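Local coordinates for protein putative polyketide cyclase (Silicibacter sp. TM1040, PDB 3F8H) that is of unknown function but, as a SnoaL-like protein that assembles as a dimer, may act as a polyketide cyclase, at residues A[70-75]-A[102-107]; A[76-81]-A[94-99]; A[121-126]-A[135-140]. All coordinates share one frame; numbering follows the deposited sequence. Where two conformers were deposited one is given.

Interaction 1 (A[70-75]-A[102-107]); sequences MSHCYK and YLATDE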
loop_
_atom_site.group_PDB
_atom_site.type_symbol
_atom_site.label_atom_id
_atom_site.label_comp_id
_atom_site.label_asym_id
_atom_site.label_seq_id
_atom_site.Cartn_x
_atom_site.Cartn_y
_atom_site.Cartn_z
HETATM N N MSE A 70 12.222 -16.062 2.368
HETATM C CA MSE A 70 11.094 -15.791 3.259
HETATM C C MSE A 70 10.704 -17.019 4.039
HETATM O O MSE A 70 10.301 -16.964 5.197
HETATM C CB MSE A 70 9.868 -15.301 2.521
HETATM C CG MSE A 70 9.869 -13.817 2.210
HETATM SE SE MSE A 70 8.033 -13.240 1.821
HETATM C CE MSE A 70 7.393 -13.070 3.699
ATOM N N SER A 71 10.859 -18.135 3.359
ATOM C CA SER A 71 10.434 -19.439 3.860
ATOM C C SER A 71 11.256 -19.818 5.090
ATOM O O SER A 71 10.801 -20.457 6.065
ATOM C CB SER A 71 10.610 -20.457 2.725
ATOM O OG SER A 71 10.072 -21.665 3.114
ATOM N N HIS A 72 12.478 -19.325 5.049
ATOM C CA HIS A 72 13.439 -19.572 6.101
ATOM C C HIS A 72 13.152 -18.676 7.308
ATOM O O HIS A 72 13.170 -19.105 8.424
ATOM C CB HIS A 72 14.865 -19.280 5.595
ATOM C CG HIS A 72 15.914 -19.342 6.657
ATOM N ND1 HIS A 72 16.334 -20.526 7.222
ATOM C CD2 HIS A 72 16.674 -18.369 7.213
ATOM C CE1 HIS A 72 17.279 -20.275 8.110
ATOM N NE2 HIS A 72 17.514 -18.975 8.113
ATOM N N CYS A 73 12.822 -17.434 7.041
ATOM C CA CYS A 73 12.689 -16.457 8.123
ATOM C C CYS A 73 11.328 -16.357 8.775
ATOM O O CYS A 73 11.226 -16.032 9.961
ATOM C CB CYS A 73 13.058 -15.075 7.630
ATOM S SG CYS A 73 14.770 -14.867 7.104
ATOM N N TYR A 74 10.298 -16.627 7.993
ATOM C CA TYR A 74 8.917 -16.399 8.444
ATOM C C TYR A 74 7.940 -17.464 8.057
ATOM O O TYR A 74 8.063 -18.078 7.012
ATOM C CB TYR A 74 8.334 -15.118 7.803
ATOM C CG TYR A 74 9.232 -13.914 7.830
ATOM C CD1 TYR A 74 9.309 -13.109 8.944
ATOM C CD2 TYR A 74 10.005 -13.583 6.735
ATOM C CE1 TYR A 74 10.148 -12.029 8.975
ATOM C CE2 TYR A 74 10.868 -12.520 6.771
ATOM C CZ TYR A 74 10.927 -11.741 7.900
ATOM O OH TYR A 74 11.760 -10.655 7.959
ATOM N N LYS A 75 6.954 -17.645 8.925
ATOM C CA LYS A 75 5.770 -18.448 8.582
ATOM C C LYS A 75 4.574 -17.541 8.787
ATOM O O LYS A 75 4.332 -17.087 9.898
ATOM C CB LYS A 75 5.620 -19.694 9.434
ATOM C CG LYS A 75 4.346 -20.491 9.071
ATOM C CD LYS A 75 4.220 -20.794 7.523
ATOM C CE LYS A 75 2.876 -21.519 7.144
ATOM N NZ LYS A 75 2.678 -21.852 5.689
ATOM N N TYR A 102 8.102 -15.240 13.597
ATOM C CA TYR A 102 9.465 -14.894 13.140
ATOM C C TYR A 102 10.380 -16.035 13.548
ATOM O O TYR A 102 10.736 -16.216 14.735
ATOM C CB TYR A 102 9.840 -13.527 13.687
ATOM C CG TYR A 102 11.119 -12.904 13.199
ATOM C CD1 TYR A 102 11.658 -13.206 11.965
ATOM C CD2 TYR A 102 11.733 -11.925 13.953
ATOM C CE1 TYR A 102 12.817 -12.566 11.523
ATOM C CE2 TYR A 102 12.870 -11.309 13.544
ATOM C CZ TYR A 102 13.418 -11.613 12.334
ATOM O OH TYR A 102 14.569 -10.940 11.957
ATOM N N LEU A 103 10.708 -16.830 12.531
ATOM C CA LEU A 103 11.440 -18.104 12.675
ATOM C C LEU A 103 12.941 -17.985 12.705
ATOM O O LEU A 103 13.605 -18.644 13.484
ATOM C CB LEU A 103 11.089 -19.045 11.521
ATOM C CG LEU A 103 9.614 -19.354 11.245
ATOM C CD1 LEU A 103 9.510 -20.183 9.966
ATOM C CD2 LEU A 103 8.998 -20.063 12.452
ATOM N N ALA A 104 13.468 -17.167 11.815
ATOM C CA ALA A 104 14.911 -16.973 11.729
ATOM C C ALA A 104 15.249 -15.567 11.327
ATOM O O ALA A 104 14.543 -14.944 10.569
ATOM C CB ALA A 104 15.557 -18.016 10.764
ATOM N N THR A 105 16.348 -15.069 11.846
ATOM C CA THR A 105 16.721 -13.667 11.646
ATOM C C THR A 105 16.946 -13.251 10.211
ATOM O O THR A 105 17.637 -13.918 9.431
ATOM C CB THR A 105 17.950 -13.303 12.492
ATOM O OG1 THR A 105 17.681 -13.633 13.855
ATOM C CG2 THR A 105 18.292 -11.816 12.388
ATOM N N ASP A 106 16.300 -12.149 9.867
ATOM C CA ASP A 106 16.415 -11.553 8.538
ATOM C C ASP A 106 17.380 -10.383 8.665
ATOM O O ASP A 106 17.170 -9.458 9.447
ATOM C CB ASP A 106 15.064 -11.088 8.048
ATOM C CG ASP A 106 15.019 -10.868 6.551
ATOM O OD1 ASP A 106 16.037 -10.999 5.841
ATOM O OD2 ASP A 106 13.920 -10.568 6.061
ATOM N N GLU A 107 18.468 -10.477 7.918
ATOM C CA GLU A 107 19.566 -9.493 7.965
ATOM C C GLU A 107 19.123 -8.058 8.121
ATOM O O GLU A 107 18.487 -7.476 7.251
ATOM C CB GLU A 107 20.433 -9.599 6.697
HETATM O O HOH W 1 18.655 -16.394 9.613
#
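The carbonyl oxygen of Cys73 is gripped by two consecutive backbone amides, Leu103 N at 2.7 Å and Ala104 N at 3.1 Å from Cys73 O. Both donors reach it from the same face of the carbonyl plane; the Ala104 bond is the straighter at hydrogen (165° against 140°), although Leu103 N is the nearer. The contact sits where helix 60-73 of the SnoaL-like fold runs directly into strand 74-85, and it fastens that junction to the loop following strand 91-102. Tyr74, the first residue to leave helical geometry, makes an antiparallel non-hydrogen-bonded pair with Tyr102. Their side chains lie alongside one another with ring planes 13° apart, but the centroids are 5.4 Å apart, so the rings are slid past each other and barely overlap. Tyr102 OH accepts a nearly straight bond from Asp106 N and is also bonded to the backbone oxygen of Pro110, bonds that tie residues 102, 106 and 110 together. With CG anti to the backbone N, Asp106 carries its carboxylate across to the Tyr74 hydroxyl, and the group is shared: OD1 bonds to His69, while OD2 takes the hydroxyl on its anti lone pair, Tyr74 OH to Asp106 OD2 being 2.9 Å. On the exposed flank the Ala104 methyl sits over one face of the His72 imidazole as a CH-pi contact, with Ala104 CB 3.8 Å from the ring centroid. At the edge of the same ring, in its plane, a water lies 3.2 Å from His72 NE2 and donates to Thr105 O at 2.7 Å.

Interaction 2 (A[76-81]-A[94-99]); sequences EELTDM and AEYTVN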
loop_
_atom_site.group_PDB
_atom_site.type_symbol
_atom_site.label_atom_id
_atom_site.label_comp_id
_atom_site.label_asym_id
_atom_site.label_seq_id
_atom_site.Cartn_x
_atom_site.Cartn_y
_atom_site.Cartn_z
ATOM N N GLU A 76 3.824 -17.322 7.716
ATOM C CA GLU A 76 2.715 -16.395 7.729
ATOM C C GLU A 76 1.492 -16.901 7.014
ATOM O O GLU A 76 1.570 -17.686 6.072
ATOM C CB GLU A 76 3.104 -15.096 6.990
ATOM C CG GLU A 76 4.376 -14.474 7.417
ATOM C CD GLU A 76 4.655 -13.142 6.738
ATOM O OE1 GLU A 76 4.272 -12.943 5.561
ATOM O OE2 GLU A 76 5.304 -12.304 7.405
ATOM N N GLU A 77 0.355 -16.432 7.502
ATOM C CA GLU A 77 -0.920 -16.660 6.838
ATOM C C GLU A 77 -1.627 -15.315 6.635
ATOM O O GLU A 77 -1.585 -14.405 7.467
ATOM C CB GLU A 77 -1.785 -17.661 7.600
ATOM C CG GLU A 77 -1.205 -19.085 7.592
ATOM C CD GLU A 77 -1.198 -19.701 6.178
ATOM O OE1 GLU A 77 -2.161 -19.440 5.431
ATOM O OE2 GLU A 77 -0.267 -20.469 5.835
ATOM N N LEU A 78 -2.270 -15.193 5.498
ATOM C CA LEU A 78 -2.953 -13.965 5.143
ATOM C C LEU A 78 -4.451 -14.157 5.276
ATOM O O LEU A 78 -5.010 -15.156 4.793
ATOM C CB LEU A 78 -2.606 -13.584 3.727
ATOM C CG LEU A 78 -1.130 -13.635 3.295
ATOM C CD1 LEU A 78 -1.011 -13.286 1.779
ATOM C CD2 LEU A 78 -0.261 -12.736 4.129
ATOM N N THR A 79 -5.086 -13.207 5.956
ATOM C CA THR A 79 -6.526 -13.238 6.197
ATOM C C THR A 79 -7.137 -11.894 5.858
ATOM O O THR A 79 -6.414 -10.958 5.543
ATOM C CB THR A 79 -6.822 -13.568 7.657
ATOM O OG1 THR A 79 -6.126 -12.635 8.520
ATOM C CG2 THR A 79 -6.386 -15.001 7.982
ATOM N N ASP A 80 -8.465 -11.840 5.862
ATOM C CA ASP A 80 -9.219 -10.606 5.587
ATOM C C ASP A 80 -8.836 -9.982 4.251
ATOM O O ASP A 80 -8.713 -8.796 4.122
ATOM C CB ASP A 80 -8.899 -9.557 6.638
ATOM C CG ASP A 80 -9.165 -10.048 8.046
ATOM O OD1 ASP A 80 -10.233 -10.681 8.275
ATOM O OD2 ASP A 80 -8.286 -9.796 8.902
HETATM N N MSE A 81 -8.671 -10.828 3.269
HETATM C CA MSE A 81 -8.186 -10.417 1.957
HETATM C C MSE A 81 -9.271 -9.678 1.166
HETATM O O MSE A 81 -10.364 -10.173 1.029
HETATM C CB MSE A 81 -7.708 -11.712 1.241
HETATM C CG MSE A 81 -7.430 -11.643 -0.224
HETATM SE SE MSE A 81 -5.762 -10.759 -0.500
HETATM C CE MSE A 81 -4.574 -11.897 0.695
ATOM N N ALA A 94 -4.420 -5.285 -3.412
ATOM C CA ALA A 94 -4.964 -6.161 -2.393
ATOM C C ALA A 94 -4.600 -5.639 -1.039
ATOM O O ALA A 94 -3.479 -5.182 -0.815
ATOM C CB ALA A 94 -4.430 -7.579 -2.578
ATOM N N GLU A 95 -5.571 -5.709 -0.147
ATOM C CA GLU A 95 -5.370 -5.325 1.253
ATOM C C GLU A 95 -5.709 -6.534 2.113
ATOM O O GLU A 95 -6.681 -7.271 1.863
ATOM C CB GLU A 95 -6.225 -4.129 1.653
ATOM C CG GLU A 95 -5.666 -3.514 2.923
ATOM C CD GLU A 95 -6.430 -2.306 3.434
ATOM O OE1 GLU A 95 -7.618 -2.095 3.085
ATOM O OE2 GLU A 95 -5.826 -1.571 4.208
ATOM N N TYR A 96 -4.886 -6.777 3.117
ATOM C CA TYR A 96 -5.055 -7.983 3.927
ATOM C C TYR A 96 -4.305 -7.865 5.247
ATOM O O TYR A 96 -3.571 -6.907 5.492
ATOM C CB TYR A 96 -4.577 -9.214 3.135
ATOM C CG TYR A 96 -3.219 -9.005 2.483
ATOM C CD1 TYR A 96 -3.131 -8.437 1.246
ATOM C CD2 TYR A 96 -2.028 -9.332 3.141
ATOM C CE1 TYR A 96 -1.889 -8.179 0.651
ATOM C CE2 TYR A 96 -0.800 -9.085 2.569
ATOM C CZ TYR A 96 -0.734 -8.502 1.315
ATOM O OH TYR A 96 0.484 -8.246 0.716
ATOM N N THR A 97 -4.520 -8.887 6.050
ATOM C CA THR A 97 -3.918 -9.049 7.373
ATOM C C THR A 97 -2.893 -10.180 7.374
ATOM O O THR A 97 -3.163 -11.296 6.960
ATOM C CB THR A 97 -4.966 -9.335 8.467
ATOM O OG1 THR A 97 -5.926 -8.270 8.474
ATOM C CG2 THR A 97 -4.291 -9.447 9.896
ATOM N N VAL A 98 -1.690 -9.815 7.772
ATOM C CA VAL A 98 -0.589 -10.757 7.910
ATOM C C VAL A 98 -0.464 -11.218 9.352
ATOM O O VAL A 98 -0.317 -10.406 10.265
ATOM C CB VAL A 98 0.753 -10.121 7.527
ATOM C CG1 VAL A 98 1.873 -11.141 7.731
ATOM C CG2 VAL A 98 0.704 -9.576 6.052
ATOM N N ASN A 99 -0.560 -12.532 9.519
ATOM C CA ASN A 99 -0.392 -13.209 10.793
ATOM C C ASN A 99 0.809 -14.132 10.681
ATOM O O ASN A 99 0.811 -15.010 9.832
ATOM C CB ASN A 99 -1.591 -14.091 11.089
ATOM C CG ASN A 99 -2.901 -13.385 10.873
ATOM O OD1 ASN A 99 -3.449 -12.832 11.841
ATOM N ND2 ASN A 99 -3.403 -13.349 9.588
#
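Leu78 CD2 touches both Val98 CG2, at 3.8 Å, and Tyr96 CD2, at 4.0 Å, on the buried face, the Leu78 side chain lying alongside both neighbours. On that side Phe28 and Phe31 of helix 23-33 lie against Leu78. Tyr96 CG occupies the position between its own N and carbonyl carbon (chi1 48°), which sets the ring with CD2 beside Leu78 and CD1 beside selenomethionine Met81. The latter makes an oblique Met-aromatic contact, its SE 4.9 Å from the Tyr96 centroid; the methyl CE reaches Tyr96 CB. Strands 74-85 and 91-102 form an antiparallel beta hairpin, with Glu77-Asn99 and Thr79-Thr97 as hydrogen-bonded pairs and Leu78-Val98 as the non-hydrogen-bonded pair between them. The face bearing Glu77, Thr79, Thr97 and Asn99 is more open and polar. Here Asn99 ND2 spends both amide hydrogens across the strands, on Glu77 O and on Thr79 OG1, each 3.0 Å from ND2 and each close to the amide plane, which fixes the rotation of that amide. Glu77 O thus accepts twice, from Asn99 N nearly along the C=O axis and from ND2 above the carbonyl plane. At the exposed corner where the chain turns, Thr97 OG1 donates to the anti lone pair of Asp80 OD2, 2.8 Å from it.

Interaction 3 (A[121-126]-A[135-140]); sequences AGSFFD and VTTYYN. With ACT (acetate ion), chain G.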
loop_
_atom_site.group_PDB
_atom_site.type_symbol
_atom_site.label_atom_id
_atom_site.label_comp_id
_atom_site.label_asym_id
_atom_site.label_seq_id
_atom_site.Cartn_x
_atom_site.Cartn_y
_atom_site.Cartn_z
ATOM N N ALA A 121 -1.269 -5.132 5.699
ATOM C CA ALA A 121 -0.383 -4.920 4.576
ATOM C C ALA A 121 -1.224 -4.709 3.351
ATOM O O ALA A 121 -2.451 -4.995 3.300
ATOM C CB ALA A 121 0.613 -6.112 4.342
ATOM N N GLY A 122 -0.542 -4.150 2.380
ATOM C CA GLY A 122 -1.112 -3.891 1.063
ATOM C C GLY A 122 -0.142 -4.119 -0.081
ATOM O O GLY A 122 1.071 -3.803 0.001
ATOM N N SER A 123 -0.698 -4.650 -1.172
ATOM C CA SER A 123 0.068 -4.902 -2.388
ATOM C C SER A 123 -0.584 -4.326 -3.638
ATOM O O SER A 123 -1.802 -4.257 -3.763
ATOM C CB SER A 123 0.266 -6.407 -2.602
ATOM O OG SER A 123 1.007 -7.053 -1.557
ATOM N N PHE A 124 0.282 -3.893 -4.541
ATOM C CA PHE A 124 -0.128 -3.383 -5.845
ATOM C C PHE A 124 0.575 -4.166 -6.933
ATOM O O PHE A 124 1.738 -4.566 -6.802
ATOM C CB PHE A 124 0.168 -1.911 -5.962
ATOM C CG PHE A 124 -0.598 -1.072 -4.983
ATOM C CD1 PHE A 124 -1.907 -0.657 -5.267
ATOM C CD2 PHE A 124 -0.054 -0.754 -3.742
ATOM C CE1 PHE A 124 -2.623 0.119 -4.325
ATOM C CE2 PHE A 124 -0.779 0.011 -2.805
ATOM C CZ PHE A 124 -2.036 0.431 -3.080
ATOM N N PHE A 125 -0.173 -4.388 -8.008
ATOM C CA PHE A 125 0.270 -5.216 -9.123
ATOM C C PHE A 125 -0.039 -4.629 -10.477
ATOM O O PHE A 125 -1.029 -3.907 -10.667
ATOM C CB PHE A 125 -0.464 -6.588 -9.122
ATOM C CG PHE A 125 -0.386 -7.346 -7.829
ATOM C CD1 PHE A 125 -1.303 -7.121 -6.819
ATOM C CD2 PHE A 125 0.584 -8.314 -7.646
ATOM C CE1 PHE A 125 -1.261 -7.835 -5.629
ATOM C CE2 PHE A 125 0.662 -9.006 -6.460
ATOM C CZ PHE A 125 -0.262 -8.776 -5.441
ATOM N N ASP A 126 0.838 -4.973 -11.402
ATOM C CA ASP A 126 0.579 -4.787 -12.822
ATOM C C ASP A 126 0.435 -6.219 -13.384
ATOM O O ASP A 126 1.064 -7.155 -12.922
ATOM C CB ASP A 126 1.699 -4.140 -13.608
ATOM C CG ASP A 126 2.038 -2.717 -13.181
ATOM O OD1 ASP A 126 1.240 -2.016 -12.564
ATOM O OD2 ASP A 126 3.182 -2.294 -13.505
ATOM N N VAL A 135 4.997 -6.457 -8.853
ATOM C CA VAL A 135 4.559 -6.678 -7.476
ATOM C C VAL A 135 5.249 -5.711 -6.535
ATOM O O VAL A 135 6.475 -5.668 -6.505
ATOM C CB VAL A 135 4.982 -8.095 -6.959
ATOM C CG1 VAL A 135 4.761 -8.207 -5.459
ATOM C CG2 VAL A 135 4.269 -9.196 -7.687
ATOM N N THR A 136 4.458 -4.938 -5.798
ATOM C CA THR A 136 4.962 -4.038 -4.740
ATOM C C THR A 136 4.115 -4.269 -3.502
ATOM O O THR A 136 2.923 -4.366 -3.584
ATOM C CB THR A 136 4.923 -2.515 -5.057
ATOM O OG1 THR A 136 5.363 -2.251 -6.402
ATOM C CG2 THR A 136 5.856 -1.806 -4.098
ATOM N N THR A 137 4.770 -4.365 -2.348
ATOM C CA THR A 137 4.088 -4.630 -1.078
ATOM C C THR A 137 4.509 -3.638 -0.037
ATOM O O THR A 137 5.681 -3.266 0.062
ATOM C CB THR A 137 4.317 -6.077 -0.651
ATOM O OG1 THR A 137 3.661 -6.943 -1.614
ATOM C CG2 THR A 137 3.726 -6.339 0.748
ATOM N N TYR A 138 3.522 -3.130 0.672
ATOM C CA TYR A 138 3.777 -2.156 1.731
ATOM C C TYR A 138 3.199 -2.616 3.043
ATOM O O TYR A 138 2.178 -3.343 3.117
ATOM C CB TYR A 138 3.113 -0.824 1.405
ATOM C CG TYR A 138 3.547 -0.127 0.140
ATOM C CD1 TYR A 138 4.721 0.602 0.088
ATOM C CD2 TYR A 138 2.706 -0.085 -0.951
ATOM C CE1 TYR A 138 5.081 1.275 -1.049
ATOM C CE2 TYR A 138 3.050 0.575 -2.088
ATOM C CZ TYR A 138 4.243 1.242 -2.149
ATOM O OH TYR A 138 4.546 1.922 -3.288
ATOM N N TYR A 139 3.839 -2.155 4.086
ATOM C CA TYR A 139 3.362 -2.407 5.462
ATOM C C TYR A 139 4.104 -1.501 6.411
ATOM O O TYR A 139 5.132 -0.880 6.044
ATOM C CB TYR A 139 3.538 -3.889 5.823
ATOM C CG TYR A 139 4.980 -4.263 5.730
ATOM C CD1 TYR A 139 5.811 -4.119 6.832
ATOM C CD2 TYR A 139 5.524 -4.714 4.546
ATOM C CE1 TYR A 139 7.138 -4.410 6.765
ATOM C CE2 TYR A 139 6.875 -5.010 4.458
ATOM C CZ TYR A 139 7.667 -4.848 5.575
ATOM O OH TYR A 139 8.992 -5.146 5.527
ATOM N N ASN A 140 3.569 -1.377 7.615
ATOM C CA ASN A 140 4.200 -0.543 8.663
ATOM C C ASN A 140 5.367 -1.273 9.306
ATOM O O ASN A 140 5.213 -2.041 10.262
ATOM C CB ASN A 140 3.172 -0.057 9.692
ATOM C CG ASN A 140 3.698 1.080 10.563
ATOM O OD1 ASN A 140 4.894 1.147 10.854
ATOM N ND2 ASN A 140 2.789 1.958 11.023
HETATM C C ACT G . 7.438 -0.987 3.157
HETATM O O ACT G . 6.392 -0.269 3.114
HETATM O OXT ACT G . 7.675 -1.738 2.136
HETATM C CH3 ACT G . 8.358 -0.961 4.351
#
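Strands 121-126 and 135-139 run antiparallel, their axes 4.6 Å apart at closest approach with N-to-C directions at 161°, and the hydrogen-bonded pairs Gly122-Tyr138 and Phe124-Thr136 each contribute two backbone bonds. The shortest of these, Tyr138 N to Gly122 O, measures 2.6 Å and is nearly straight at hydrogen (173°). Between them, Ser123 and Thr137 form a non-hydrogen-bonded pair whose CA atoms are 4.2 Å apart. Each hydroxyl lies anti to its own carbonyl carbon (chi1 -62° for Ser123), and the two meet with Ser123 OG 2.7 Å from Thr137 OG1; either could donate. Ser123 OG also bonds to Tyr96 OH of the adjoining strand, so a chain of three hydroxyls spans three strands. Further along this face Val135, in one of its two conformers and so only tentatively, rests CG2 obliquely against the Phe125 ring.

The face bearing Phe124 and Tyr138 is aromatic. The two side chains cross at about a right angle, and Phe124 CD2 comes to the edge of the Tyr138 ring, 3.8 Å from Tyr138 CE2. This face looks onto the second subunit, where Phe124 meets Phe124 of that subunit and Tyr138 packs on Tyr139 of that subunit.

At the end of the strand, Tyr139 has its side chain on the Ser123 face. An acetate, probably from the crystallisation liquor, accepts a weak 3.3 Å bond from Tyr139 N through its atom O, and its methyl lies over one face of the Tyr139 ring, offset toward the rim.

This antiparallel hairpin in the middle of a curved mixed sheet, with one face turned to helix 23-33 and the other to the partner subunit, is consistent with the alpha+beta cone of SnoaL-like proteins, whose internal pocket probably lies on the face carrying Ser123 and Thr137.

Overall arrangement
From the N terminus, the chain passes helix 23-33 and enters helix 60-73, whose last turn opens interaction 1, tied to the loop after strand 91-102. Interaction 2 is nested inside the loop that interaction 1 closes, joining strands 74-85 and 91-102 as a hairpin; the two contacts touch, although their centres are about 17 Å apart. Interaction 3 follows in series and closes the short turn between strands 115-128 and 131-139. Strands 91-102 and 115-128 are neighbours, so interactions 2 and 3 touch, including a probable hydrogen bond between Ala94 N and Ser123 O. All three reach the same sheet, interaction 1 only at its margin, and interactions 2 and 3 both reach the second subunit.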